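Local structure of endo-1,4-beta-xylanase (Bacteroides thetaiotaomicron VPI-5482, 3KST) at residues V200-Y205 with G291-S296; I204-H209 with Y215-A220; K176-W181 with W229-K234. The protein probably hydrolyses beta-1,4-xylosidic bonds in xylan, as a calcium-binding glycoside hydrolase of family 43. One frame throughout, in Å; residues are numbered along the deposited sequence. Where two conformers were deposited one is given.

Contact 1: residues V200-Y205 with G291-S296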
loop_
_atom_site.group_PDB
_atom_site.type_symbol
_atom_site.label_atom_id
_atom_site.label_comp_id
_atom_site.label_asym_id
_atom_site.label_seq_id
_atom_site.Cartn_x
_atom_site.Cartn_y
_atom_site.Cartn_z
ATOM N N VAL A 200 -8.508 12.256 14.386
ATOM C CA VAL A 200 -8.131 10.889 14.730
ATOM C C VAL A 200 -7.317 10.326 13.580
ATOM O O VAL A 200 -7.665 10.560 12.405
ATOM C CB VAL A 200 -9.383 10.034 15.020
ATOM C CG1 VAL A 200 -8.971 8.639 15.450
ATOM C CG2 VAL A 200 -10.217 10.704 16.137
ATOM N N TYR A 201 -6.217 9.653 13.921
ATOM C CA TYR A 201 -5.312 9.019 12.942
ATOM C C TYR A 201 -5.656 7.540 12.900
ATOM O O TYR A 201 -5.666 6.887 13.956
ATOM C CB TYR A 201 -3.854 9.198 13.355
ATOM C CG TYR A 201 -3.455 10.659 13.416
ATOM C CD1 TYR A 201 -3.633 11.402 14.590
ATOM C CD2 TYR A 201 -2.915 11.307 12.306
ATOM C CE1 TYR A 201 -3.278 12.764 14.656
ATOM C CE2 TYR A 201 -2.555 12.662 12.362
ATOM C CZ TYR A 201 -2.733 13.377 13.557
ATOM O OH TYR A 201 -2.384 14.706 13.666
ATOM N N TYR A 202 -5.974 7.043 11.696
ATOM C CA TYR A 202 -6.365 5.665 11.428
ATOM C C TYR A 202 -5.251 4.958 10.699
ATOM O O TYR A 202 -4.857 5.411 9.600
ATOM C CB TYR A 202 -7.612 5.626 10.527
ATOM C CG TYR A 202 -8.829 6.211 11.172
ATOM C CD1 TYR A 202 -9.031 7.592 11.196
ATOM C CD2 TYR A 202 -9.801 5.382 11.771
ATOM C CE1 TYR A 202 -10.151 8.124 11.796
ATOM C CE2 TYR A 202 -10.903 5.900 12.384
ATOM C CZ TYR A 202 -11.086 7.283 12.386
ATOM O OH TYR A 202 -12.168 7.835 12.989
ATOM N N LEU A 203 -4.724 3.901 11.326
ATOM C CA LEU A 203 -3.664 3.077 10.752
ATOM C C LEU A 203 -4.328 1.782 10.305
ATOM O O LEU A 203 -4.761 0.974 11.145
ATOM C CB LEU A 203 -2.544 2.837 11.767
ATOM C CG LEU A 203 -1.246 2.143 11.333
ATOM C CD1 LEU A 203 -0.185 2.302 12.448
ATOM C CD2 LEU A 203 -1.394 0.687 10.958
ATOM N N ILE A 204 -4.416 1.602 8.979
ATOM C CA ILE A 204 -5.060 0.458 8.343
ATOM C C ILE A 204 -3.934 -0.504 7.861
ATOM O O ILE A 204 -2.993 -0.103 7.122
ATOM C CB ILE A 204 -5.997 0.959 7.196
ATOM C CG1 ILE A 204 -6.897 2.122 7.682
ATOM C CG2 ILE A 204 -6.815 -0.198 6.690
ATOM C CD1 ILE A 204 -7.316 3.090 6.597
ATOM N N TYR A 205 -4.005 -1.758 8.302
ATOM C CA TYR A 205 -2.928 -2.716 8.079
ATOM C C TYR A 205 -3.417 -4.110 7.767
ATOM O O TYR A 205 -4.609 -4.417 7.986
ATOM C CB TYR A 205 -2.036 -2.754 9.361
ATOM C CG TYR A 205 -2.767 -3.285 10.583
ATOM C CD1 TYR A 205 -3.472 -2.423 11.439
ATOM C CD2 TYR A 205 -2.765 -4.661 10.879
ATOM C CE1 TYR A 205 -4.176 -2.937 12.567
ATOM C CE2 TYR A 205 -3.477 -5.179 12.000
ATOM C CZ TYR A 205 -4.156 -4.296 12.840
ATOM O OH TYR A 205 -4.874 -4.765 13.920
ATOM N N GLY A 291 -16.496 7.639 13.745
ATOM C CA GLY A 291 -15.139 7.142 13.602
ATOM C C GLY A 291 -14.915 5.653 13.419
ATOM O O GLY A 291 -13.912 5.144 13.895
ATOM N N VAL A 292 -15.823 4.969 12.718
ATOM C CA VAL A 292 -15.706 3.526 12.462
ATOM C C VAL A 292 -15.436 3.315 10.976
ATOM O O VAL A 292 -16.181 3.830 10.140
ATOM C CB VAL A 292 -16.970 2.741 12.832
ATOM C CG1 VAL A 292 -16.740 1.215 12.588
ATOM C CG2 VAL A 292 -17.346 2.987 14.277
ATOM N N VAL A 293 -14.405 2.532 10.665
ATOM C CA VAL A 293 -14.014 2.264 9.270
ATOM C C VAL A 293 -14.753 1.026 8.738
ATOM O O VAL A 293 -14.980 0.070 9.492
ATOM C CB VAL A 293 -12.474 2.054 9.148
ATOM C CG1 VAL A 293 -12.031 1.928 7.688
ATOM C CG2 VAL A 293 -11.719 3.200 9.796
ATOM N N THR A 294 -15.134 1.057 7.455
ATOM C CA THR A 294 -15.771 -0.082 6.773
ATOM C C THR A 294 -15.157 -0.282 5.397
ATOM O O THR A 294 -14.775 0.685 4.716
ATOM C CB THR A 294 -17.336 0.039 6.567
ATOM O OG1 THR A 294 -17.650 1.135 5.698
ATOM C CG2 THR A 294 -18.029 0.207 7.884
ATOM N N ILE A 295 -14.979 -1.545 5.050
ATOM C CA ILE A 295 -14.579 -1.969 3.717
ATOM C C ILE A 295 -15.760 -2.878 3.369
ATOM O O ILE A 295 -16.039 -3.840 4.108
ATOM C CB ILE A 295 -13.251 -2.725 3.698
ATOM C CG1 ILE A 295 -12.092 -1.784 4.003
ATOM C CG2 ILE A 295 -13.017 -3.378 2.313
ATOM C CD1 ILE A 295 -10.768 -2.560 4.241
ATOM N N SER A 296 -16.452 -2.545 2.292
ATOM C CA SER A 296 -17.699 -3.218 1.914
ATOM C C SER A 296 -18.065 -3.077 0.440
ATOM O O SER A 296 -17.336 -2.489 -0.360
ATOM C CB SER A 296 -18.832 -2.630 2.772
ATOM O OG SER A 296 -19.039 -1.283 2.420
HETATM O O HOH W 1 -12.138 6.524 15.602
#
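Tyr202 meets Gly291 and Val293 between two neighbouring blades of the beta-propeller, the fold of glycoside hydrolase family 43. Tyr202 lies on strand 200-207 of one blade. Val293 begins strand 293-305 of the next sheet, and Gly291 sits in the turn before it. The CA atoms of Tyr202 and Val293 are 8.6 Å apart, too far for backbone pairing, and side chains bridge the gap.

The apolar part is small. Tyr202 holds its CG beside the backbone N, anti to the carbonyl carbon (chi1 -65°), which sends the ring across to the other blade. The two side chains pass alongside each other, pointing opposite ways, and Val293 CG2 comes obliquely to Tyr202 CD2 at 3.5 Å. Ile287 and Phe285 of strand 279-287 pack beside them.

The polar part lies at the phenol end. Gly291 O sits at the ring edge, in the plane. A water links the two residues: it lies 2.9 Å from Tyr202 OH and donates to Gly291 O. A phenylalanine in place of Tyr202 would keep the ring but would probably leave this water without its phenol partner.

Glycine suits the turn, since its phi is positive (63°). A beta carbon there would probably point at the phenol oxygen and crowd it; Tyr202 OH lies 3.1 Å from Gly291 CA.

Contact 2: residues I204-H209 with Y215-A220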
loop_
_atom_site.group_PDB
_atom_site.type_symbol
_atom_site.label_atom_id
_atom_site.label_comp_id
_atom_site.label_asym_id
_atom_site.label_seq_id
_atom_site.Cartn_x
_atom_site.Cartn_y
_atom_site.Cartn_z
ATOM N N ILE A 204 -4.416 1.602 8.979
ATOM C CA ILE A 204 -5.060 0.458 8.343
ATOM C C ILE A 204 -3.934 -0.504 7.861
ATOM O O ILE A 204 -2.993 -0.103 7.122
ATOM C CB ILE A 204 -5.997 0.959 7.196
ATOM C CG1 ILE A 204 -6.897 2.122 7.682
ATOM C CG2 ILE A 204 -6.815 -0.198 6.690
ATOM C CD1 ILE A 204 -7.316 3.090 6.597
ATOM N N TYR A 205 -4.005 -1.758 8.302
ATOM C CA TYR A 205 -2.928 -2.716 8.079
ATOM C C TYR A 205 -3.417 -4.110 7.767
ATOM O O TYR A 205 -4.609 -4.417 7.986
ATOM C CB TYR A 205 -2.036 -2.754 9.361
ATOM C CG TYR A 205 -2.767 -3.285 10.583
ATOM C CD1 TYR A 205 -3.472 -2.423 11.439
ATOM C CD2 TYR A 205 -2.765 -4.661 10.879
ATOM C CE1 TYR A 205 -4.176 -2.937 12.567
ATOM C CE2 TYR A 205 -3.477 -5.179 12.000
ATOM C CZ TYR A 205 -4.156 -4.296 12.840
ATOM O OH TYR A 205 -4.874 -4.765 13.920
ATOM N N SER A 206 -2.488 -4.941 7.301
ATOM C CA SER A 206 -2.754 -6.361 7.044
ATOM C C SER A 206 -2.002 -7.260 8.042
ATOM O O SER A 206 -0.919 -6.911 8.507
ATOM C CB SER A 206 -2.362 -6.731 5.612
ATOM O OG SER A 206 -3.029 -5.940 4.641
ATOM N N ALA A 207 -2.597 -8.402 8.399
ATOM C CA ALA A 207 -1.956 -9.396 9.272
ATOM C C ALA A 207 -1.992 -10.792 8.660
ATOM O O ALA A 207 -2.869 -11.084 7.818
ATOM C CB ALA A 207 -2.561 -9.372 10.709
ATOM N N ASN A 208 -1.017 -11.605 9.093
ATOM C CA ASN A 208 -0.714 -12.983 8.656
ATOM C C ASN A 208 0.201 -13.009 7.472
ATOM O O ASN A 208 0.331 -11.996 6.753
ATOM C CB ASN A 208 -1.961 -13.835 8.383
ATOM C CG ASN A 208 -2.794 -13.969 9.586
ATOM O OD1 ASN A 208 -2.368 -14.597 10.560
ATOM N ND2 ASN A 208 -3.977 -13.355 9.572
ATOM N N HIS A 209 0.914 -14.129 7.317
ATOM C CA HIS A 209 1.722 -14.353 6.108
ATOM C C HIS A 209 0.754 -14.233 4.912
ATOM O O HIS A 209 -0.337 -14.796 4.947
ATOM C CB HIS A 209 2.330 -15.754 6.124
ATOM C CG HIS A 209 3.450 -15.937 5.155
ATOM N ND1 HIS A 209 3.266 -15.974 3.792
ATOM C CD2 HIS A 209 4.774 -16.147 5.359
ATOM C CE1 HIS A 209 4.429 -16.157 3.194
ATOM N NE2 HIS A 209 5.357 -16.290 4.124
ATOM N N TYR A 215 -5.181 -14.122 5.307
ATOM C CA TYR A 215 -4.595 -12.767 5.187
ATOM C C TYR A 215 -5.796 -11.816 5.251
ATOM O O TYR A 215 -6.843 -12.068 4.593
ATOM C CB TYR A 215 -3.884 -12.579 3.849
ATOM C CG TYR A 215 -2.861 -11.450 3.740
ATOM C CD1 TYR A 215 -1.835 -11.297 4.680
ATOM C CD2 TYR A 215 -2.819 -10.642 2.611
ATOM C CE1 TYR A 215 -0.844 -10.290 4.541
ATOM C CE2 TYR A 215 -1.836 -9.625 2.465
ATOM C CZ TYR A 215 -0.861 -9.469 3.438
ATOM O OH TYR A 215 0.088 -8.505 3.287
ATOM N N GLY A 216 -5.681 -10.762 6.059
ATOM C CA GLY A 216 -6.776 -9.834 6.244
ATOM C C GLY A 216 -6.373 -8.452 6.683
ATOM O O GLY A 216 -5.239 -8.243 7.088
ATOM N N VAL A 217 -7.318 -7.525 6.572
ATOM C CA VAL A 217 -7.111 -6.126 6.891
ATOM C C VAL A 217 -7.841 -5.700 8.152
ATOM O O VAL A 217 -9.022 -6.031 8.347
ATOM C CB VAL A 217 -7.592 -5.233 5.733
ATOM C CG1 VAL A 217 -7.420 -3.721 6.069
ATOM C CG2 VAL A 217 -6.845 -5.604 4.422
ATOM N N GLY A 218 -7.169 -4.909 8.984
ATOM C CA GLY A 218 -7.776 -4.331 10.177
ATOM C C GLY A 218 -7.265 -2.917 10.355
ATOM O O GLY A 218 -6.422 -2.453 9.557
ATOM N N TYR A 219 -7.753 -2.228 11.380
ATOM C CA TYR A 219 -7.212 -0.884 11.708
ATOM C C TYR A 219 -7.029 -0.635 13.212
ATOM O O TYR A 219 -7.500 -1.417 14.053
ATOM C CB TYR A 219 -8.047 0.243 11.077
ATOM C CG TYR A 219 -9.366 0.574 11.764
ATOM C CD1 TYR A 219 -10.526 -0.128 11.456
ATOM C CD2 TYR A 219 -9.457 1.617 12.711
ATOM C CE1 TYR A 219 -11.759 0.176 12.061
ATOM C CE2 TYR A 219 -10.695 1.927 13.331
ATOM C CZ TYR A 219 -11.832 1.202 13.000
ATOM O OH TYR A 219 -13.039 1.468 13.586
ATOM N N ALA A 220 -6.322 0.461 13.485
ATOM C CA ALA A 220 -6.065 0.991 14.819
ATOM C C ALA A 220 -6.118 2.498 14.741
ATOM O O ALA A 220 -5.840 3.079 13.687
ATOM C CB ALA A 220 -4.718 0.551 15.352
#
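Strands 204-207 and 216-220 run antiparallel, with hydrogen-bonded pairs Tyr205-Gly218 and Ala207-Gly216 alternating with non-hydrogen-bonded pairs Ile204-Tyr219 and Ser206-Val217. At the first pair, Tyr205 N bonds Gly218 O and Gly218 N bonds Tyr205 O, both at 2.8 Å. The second pair is looser: Ala207 N to Gly216 O is 3.0 Å, and the return bond from Gly216 N is weak.

One face carries Ile204, Ser206, Val217 and Tyr219. Ile204 CG2 touches Val217 CG1 at 3.6 Å, the two side chains meeting at a slant. Ile204 CG1 rests more loosely on Tyr219 CB. Tyr264 of strand 262-268 packs against both Ile204 and Val217.

The other face carries Tyr205 and Ala207. Tyr205 has its CG between the backbone N and the carbonyl carbon (chi1 65°), which lays the ring over the partner strand. Gly218 O then lies over one ring face, toward the rim, 3.5 Å from Tyr205 CD1. Gly218 itself puts no side chain on this face. Tyr205 OH bonds Glu182 beyond the strands.

Tyr215 closes the loop end. Its ring edge takes Asn208 O nearly in plane, 3.0 Å from Tyr215 CE1. Ser206 CB makes an off-centre CH-pi contact with the ring. Tyr215 OH bonds Glu190, the predicted proton donor, while Ser206 OG bonds the backbone N of His251, whose side chain binds the calcium ion. The arrangement is a beta hairpin of a propeller blade, and its loop end borders the probable active site of this family 43 fold.

Contact 3: residues K176-W181 with W229-K234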
loop_
_atom_site.group_PDB
_atom_site.type_symbol
_atom_site.label_atom_id
_atom_site.label_comp_id
_atom_site.label_asym_id
_atom_site.label_seq_id
_atom_site.Cartn_x
_atom_site.Cartn_y
_atom_site.Cartn_z
ATOM N N LYS A 176 1.852 -4.845 16.192
ATOM C CA LYS A 176 2.361 -6.208 16.010
ATOM C C LYS A 176 1.184 -7.197 16.024
ATOM O O LYS A 176 0.089 -6.848 16.480
ATOM C CB LYS A 176 3.501 -6.547 16.978
ATOM C CG LYS A 176 3.264 -6.529 18.445
ATOM C CD LYS A 176 4.643 -6.607 19.111
ATOM C CE LYS A 176 4.659 -7.253 20.443
ATOM N NZ LYS A 176 6.022 -7.003 21.030
ATOM N N ALA A 177 1.412 -8.387 15.461
ATOM C CA ALA A 177 0.384 -9.457 15.389
ATOM C C ALA A 177 0.168 -9.998 16.813
ATOM O O ALA A 177 1.115 -10.526 17.430
ATOM C CB ALA A 177 0.822 -10.527 14.433
ATOM N N GLU A 178 -1.055 -9.828 17.351
ATOM C CA GLU A 178 -1.389 -10.120 18.761
ATOM C C GLU A 178 -2.642 -10.969 19.025
ATOM O O GLU A 178 -2.640 -11.860 19.866
ATOM C CB GLU A 178 -1.618 -8.760 19.418
ATOM C CG GLU A 178 -0.429 -7.801 19.357
ATOM C CD GLU A 178 0.181 -7.519 20.679
ATOM O OE1 GLU A 178 1.281 -8.037 20.907
ATOM O OE2 GLU A 178 -0.447 -6.793 21.484
ATOM N N VAL A 179 -3.731 -10.651 18.324
ATOM C CA VAL A 179 -5.031 -11.323 18.516
ATOM C C VAL A 179 -5.199 -12.508 17.564
ATOM O O VAL A 179 -4.447 -12.661 16.606
ATOM C CB VAL A 179 -6.214 -10.297 18.418
ATOM C CG1 VAL A 179 -6.009 -9.158 19.410
ATOM C CG2 VAL A 179 -6.376 -9.756 17.041
ATOM N N SER A 180 -6.217 -13.324 17.816
ATOM C CA SER A 180 -6.414 -14.582 17.067
ATOM C C SER A 180 -6.404 -14.473 15.540
ATOM O O SER A 180 -5.630 -15.167 14.875
ATOM C CB SER A 180 -7.705 -15.274 17.521
ATOM O OG SER A 180 -7.950 -16.406 16.698
ATOM N N TRP A 181 -7.230 -13.581 14.987
ATOM C CA TRP A 181 -7.331 -13.409 13.519
ATOM C C TRP A 181 -6.008 -12.983 12.887
ATOM O O TRP A 181 -5.785 -13.264 11.710
ATOM C CB TRP A 181 -8.433 -12.429 13.105
ATOM C CG TRP A 181 -8.113 -10.938 13.199
ATOM C CD1 TRP A 181 -8.397 -10.092 14.238
ATOM C CD2 TRP A 181 -7.468 -10.134 12.199
ATOM N NE1 TRP A 181 -7.946 -8.829 13.958
ATOM C CE2 TRP A 181 -7.393 -8.815 12.709
ATOM C CE3 TRP A 181 -6.924 -10.410 10.925
ATOM C CZ2 TRP A 181 -6.790 -7.765 11.993
ATOM C CZ3 TRP A 181 -6.352 -9.372 10.205
ATOM C CH2 TRP A 181 -6.291 -8.063 10.742
ATOM N N TRP A 229 -1.557 3.283 20.009
ATOM C CA TRP A 229 -2.623 2.749 19.154
ATOM C C TRP A 229 -3.577 1.753 19.801
ATOM O O TRP A 229 -3.119 0.843 20.514
ATOM C CB TRP A 229 -2.002 2.051 17.942
ATOM C CG TRP A 229 -1.072 2.909 17.202
ATOM C CD1 TRP A 229 0.268 3.048 17.413
ATOM C CD2 TRP A 229 -1.408 3.791 16.138
ATOM N NE1 TRP A 229 0.798 3.947 16.517
ATOM C CE2 TRP A 229 -0.215 4.438 15.738
ATOM C CE3 TRP A 229 -2.614 4.114 15.482
ATOM C CZ2 TRP A 229 -0.186 5.378 14.702
ATOM C CZ3 TRP A 229 -2.592 5.057 14.466
ATOM C CH2 TRP A 229 -1.383 5.692 14.087
ATOM N N VAL A 230 -4.882 1.952 19.559
ATOM C CA VAL A 230 -5.919 1.020 20.025
ATOM C C VAL A 230 -6.564 0.406 18.779
ATOM O O VAL A 230 -7.028 1.108 17.894
ATOM C CB VAL A 230 -6.976 1.640 20.983
ATOM C CG1 VAL A 230 -6.280 2.254 22.204
ATOM C CG2 VAL A 230 -7.873 2.651 20.278
ATOM N N LYS A 231 -6.533 -0.922 18.712
ATOM C CA LYS A 231 -7.085 -1.678 17.602
ATOM C C LYS A 231 -8.584 -1.705 17.713
ATOM O O LYS A 231 -9.122 -1.801 18.835
ATOM C CB LYS A 231 -6.560 -3.130 17.582
ATOM C CG LYS A 231 -5.117 -3.267 17.091
ATOM C CD LYS A 231 -4.546 -4.628 17.396
ATOM C CE LYS A 231 -3.084 -4.792 16.938
ATOM N NZ LYS A 231 -2.481 -6.085 17.330
ATOM N N TYR A 232 -9.250 -1.558 16.568
ATOM C CA TYR A 232 -10.711 -1.696 16.470
ATOM C C TYR A 232 -11.102 -3.084 17.012
ATOM O O TYR A 232 -10.494 -4.091 16.629
ATOM C CB TYR A 232 -11.112 -1.523 15.009
ATOM C CG TYR A 232 -12.578 -1.717 14.693
ATOM C CD1 TYR A 232 -13.577 -1.085 15.443
ATOM C CD2 TYR A 232 -12.964 -2.485 13.590
ATOM C CE1 TYR A 232 -14.939 -1.263 15.119
ATOM C CE2 TYR A 232 -14.287 -2.643 13.247
ATOM C CZ TYR A 232 -15.274 -2.036 13.994
ATOM O OH TYR A 232 -16.578 -2.276 13.602
ATOM N N SER A 233 -12.103 -3.113 17.898
ATOM C CA SER A 233 -12.516 -4.340 18.566
ATOM C C SER A 233 -13.140 -5.383 17.623
ATOM O O SER A 233 -13.068 -6.573 17.917
ATOM C CB SER A 233 -13.467 -4.025 19.740
ATOM O OG SER A 233 -13.532 -5.120 20.635
ATOM N N LYS A 234 -13.735 -4.935 16.504
ATOM C CA LYS A 234 -14.371 -5.832 15.510
ATOM C C LYS A 234 -13.464 -6.095 14.290
ATOM O O LYS A 234 -13.977 -6.459 13.190
ATOM C CB LYS A 234 -15.728 -5.298 14.990
ATOM C CG LYS A 234 -16.749 -4.702 15.998
ATOM C CD LYS A 234 -17.678 -5.731 16.633
ATOM C CE LYS A 234 -18.645 -6.367 15.614
ATOM N NZ LYS A 234 -19.845 -6.961 16.282
HETATM O O HOH W 2 -2.831 -6.048 20.098
#
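Lys231 starts with CG anti to its carbonyl carbon (chi1 -75°). The rest of the chain is extended, and this length carries NZ across to the loop 176-181. There it donates to Lys176 O at 2.8 Å, and the C=O...N angle of 176° makes the approach nearly straight on. Glu178 was modelled in two conformers; in the one described it bends at chi2 (-113°) and crosses the lysine chain at about a right angle. The aliphatic part of the glutamate lies beside the amine, with Glu178 CG 3.4 Å from Lys231 NZ.

The carboxylate stands farther off: Glu178 OE2 is 4.7 Å from Lys231 NZ. A water joins them, accepting from Lys231 NZ and donating to Glu178 OE2.

The direct salt bridge of Lys231 is with Glu182 OE1. The same oxygen accepts from the backbone N of Glu178 and of Val179. The lysine charge probably stabilises this carboxylate among its partners.

The contact lies at the surface. It ties the edge strand 230-231 of one four-stranded propeller blade to the loop that enters this blade from strand 172-175, the edge strand of the preceding one, a connection characteristic of the beta-propeller fold.

How the contacts relate
Contacts 1 and 2 are buried and share strand 200-207, while contact 3 lies at the surface. All three involve the same four-stranded blade. Contact 2 works within it, through paired backbones. Contact 1 leaves it for the neighbouring sheet, using side chains and a water. Contact 3 joins its edge strand to a loop, using charge and a backbone carbonyl. Tyr219 touches both other contacts: its OH makes a weak bond with Val293 N, and its ring stacks on Tyr232. Asn208 ND2 bonds Trp181 O, tying the hairpin end to the loop of contact 3. Glu182, next in the loop after Trp181, serves contacts 2 and 3 with its two carboxylate oxygens.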